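Local coordinates for protein putative fimbrium subunit Fim1C (Bacteroides uniformis, PDB 4K4K) that is a putative component of the fimbrial tip, in surface filaments that mediate cell adhesion and biofilm formation, at residues Ala211-Met216 and Trp232-Ala237. Sequence-based numbering, arbitrary orientation.
Sequences ASTAGM and WDVNSA
Asp233 O, in the same peptide as the Val234 N-H that reaches Met216 O, is gripped by two donors from one residue: Ser236 OG at 2.7 Å, lying in the carbonyl plane, and Ser236 N. A serine suits this spot because its short hydroxyl can fold back and reinforce the 3-10 turn of 234-236. The turn begins where strand 228-233 ends, and there Val234 N donates to Met216 O at 3.0 Å, with an N-H...O angle of 152°, so that one peptide group is held at both its carbonyl and its N-H. This bond carries the antiparallel pairing of strands 217-222 and 228-233 one step further.

Facing it, Thr213 to Met216 form a type II turn, closed by Met216 N to Thr213 O at 3.1 Å. Gly215 takes backbone angles at which a side chain would press on the preceding carbonyl. Ahead of it, Ser212 OG accepts from Ala214 N, an ST turn.

Val234 joins the two turns. With CG1 anti to its backbone N (chi1 175°), that methyl meets Thr213 CB at 3.8 Å, the two side chains crossing nearly at right angles, while CG2 lies 4.2 Å from Met216 CB (a selenomethionine). Phe243 touches all three residues. An alanine here keeps CB but loses both methyls, and would probably leave a gap against Thr213 and the Met216 carbonyl, with the backbone bond less shielded. Threonine suits its place by being two-sided: CG2 lies 4.0 Å from Val234 CG1, while OG1 hydrogen-bonds to Ser240 O. The chemistry thus implies a junction in which backbone bonds, seconded by serine hydroxyls, set the turns and branched side chains pack between them, where the loop before strand 217-222 meets the end of strand 228-233.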
loop_
_atom_site.group_PDB
_atom_site.type_symbol
_atom_site.label_atom_id
_atom_site.label_comp_id
_atom_site.label_asym_id
_atom_site.label_seq_id
_atom_site.Cartn_x
_atom_site.Cartn_y
_atom_site.Cartn_z
ATOM N N ALA A 211 15.435 -5.962 -3.099
ATOM C CA ALA A 211 16.664 -5.429 -3.690
ATOM C C ALA A 211 16.944 -6.126 -5.034
ATOM O O ALA A 211 17.466 -5.500 -5.952
ATOM C CB ALA A 211 17.834 -5.619 -2.728
ATOM N N SER A 212 16.507 -7.389 -5.172
ATOM C CA SER A 212 16.647 -8.142 -6.413
ATOM C C SER A 212 15.412 -8.983 -6.705
ATOM O O SER A 212 14.937 -9.703 -5.817
ATOM C CB SER A 212 17.871 -9.052 -6.358
ATOM O OG SER A 212 17.979 -9.804 -7.557
ATOM N N THR A 213 14.932 -8.937 -7.960
ATOM C CA THR A 213 13.804 -9.759 -8.424
ATOM C C THR A 213 14.304 -11.106 -9.012
ATOM O O THR A 213 13.518 -11.838 -9.620
ATOM C CB THR A 213 12.936 -9.003 -9.442
ATOM O OG1 THR A 213 13.732 -8.606 -10.564
ATOM C CG2 THR A 213 12.213 -7.809 -8.835
ATOM N N ALA A 214 15.598 -11.449 -8.811
ATOM C CA ALA A 214 16.174 -12.711 -9.300
ATOM C C ALA A 214 15.506 -13.905 -8.626
ATOM O O ALA A 214 15.260 -13.887 -7.417
ATOM C CB ALA A 214 17.682 -12.745 -9.065
ATOM N N GLY A 215 15.164 -14.904 -9.426
ATOM C CA GLY A 215 14.471 -16.089 -8.940
ATOM C C GLY A 215 12.962 -15.949 -8.950
ATOM O O GLY A 215 12.254 -16.934 -8.738
HETATM N N MSE A 216 12.445 -14.716 -9.163
HETATM C CA MSE A 216 10.994 -14.501 -9.191
HETATM C C MSE A 216 10.446 -14.689 -10.586
HETATM O O MSE A 216 10.973 -14.133 -11.549
HETATM C CB MSE A 216 10.600 -13.112 -8.695
HETATM C CG MSE A 216 10.968 -12.845 -7.264
HETATM SE SE MSE A 216 10.606 -10.971 -6.864
HETATM C CE MSE A 216 11.235 -11.021 -5.000
ATOM N N TRP A 232 7.432 -16.640 -16.731
ATOM C CA TRP A 232 8.220 -15.515 -17.221
ATOM C C TRP A 232 9.042 -14.942 -16.075
ATOM O O TRP A 232 8.497 -14.698 -14.996
ATOM C CB TRP A 232 7.315 -14.457 -17.868
ATOM C CG TRP A 232 8.048 -13.199 -18.255
ATOM C CD1 TRP A 232 8.817 -12.996 -19.366
ATOM C CD2 TRP A 232 8.113 -11.991 -17.492
ATOM N NE1 TRP A 232 9.354 -11.728 -19.346
ATOM C CE2 TRP A 232 8.943 -11.090 -18.200
ATOM C CE3 TRP A 232 7.553 -11.578 -16.266
ATOM C CZ2 TRP A 232 9.200 -9.793 -17.738
ATOM C CZ3 TRP A 232 7.798 -10.290 -15.819
ATOM C CH2 TRP A 232 8.607 -9.412 -16.549
ATOM N N ASP A 233 10.357 -14.757 -16.300
ATOM C CA ASP A 233 11.253 -14.251 -15.260
ATOM C C ASP A 233 11.121 -12.738 -15.088
ATOM O O ASP A 233 11.408 -11.959 -16.009
ATOM C CB ASP A 233 12.721 -14.656 -15.526
ATOM C CG ASP A 233 13.129 -15.958 -14.835
ATOM O OD1 ASP A 233 12.704 -16.180 -13.664
ATOM O OD2 ASP A 233 13.905 -16.735 -15.441
ATOM N N VAL A 234 10.676 -12.324 -13.886
ATOM C CA VAL A 234 10.472 -10.909 -13.533
ATOM C C VAL A 234 11.757 -10.097 -13.763
ATOM O O VAL A 234 11.673 -8.986 -14.285
ATOM C CB VAL A 234 9.933 -10.747 -12.085
ATOM C CG1 VAL A 234 9.837 -9.272 -11.670
ATOM C CG2 VAL A 234 8.577 -11.437 -11.945
ATOM N N ASN A 235 12.924 -10.672 -13.444
ATOM C CA ASN A 235 14.222 -10.003 -13.581
ATOM C C ASN A 235 14.627 -9.768 -15.068
ATOM O O ASN A 235 15.504 -8.941 -15.328
ATOM C CB ASN A 235 15.303 -10.798 -12.840
ATOM C CG ASN A 235 16.563 -10.012 -12.573
ATOM O OD1 ASN A 235 16.612 -9.125 -11.710
ATOM N ND2 ASN A 235 17.604 -10.308 -13.334
ATOM N N SER A 236 13.941 -10.413 -16.031
ATOM C CA SER A 236 14.256 -10.197 -17.445
ATOM C C SER A 236 13.667 -8.859 -17.953
ATOM O O SER A 236 14.090 -8.381 -19.007
ATOM C CB SER A 236 13.788 -11.373 -18.300
ATOM O OG SER A 236 12.384 -11.361 -18.494
ATOM N N ALA A 237 12.730 -8.236 -17.192
ATOM C CA ALA A 237 12.146 -6.954 -17.585
ATOM C C ALA A 237 13.129 -5.828 -17.319
ATOM O O ALA A 237 13.858 -5.863 -16.318
ATOM C CB ALA A 237 10.843 -6.697 -16.849
#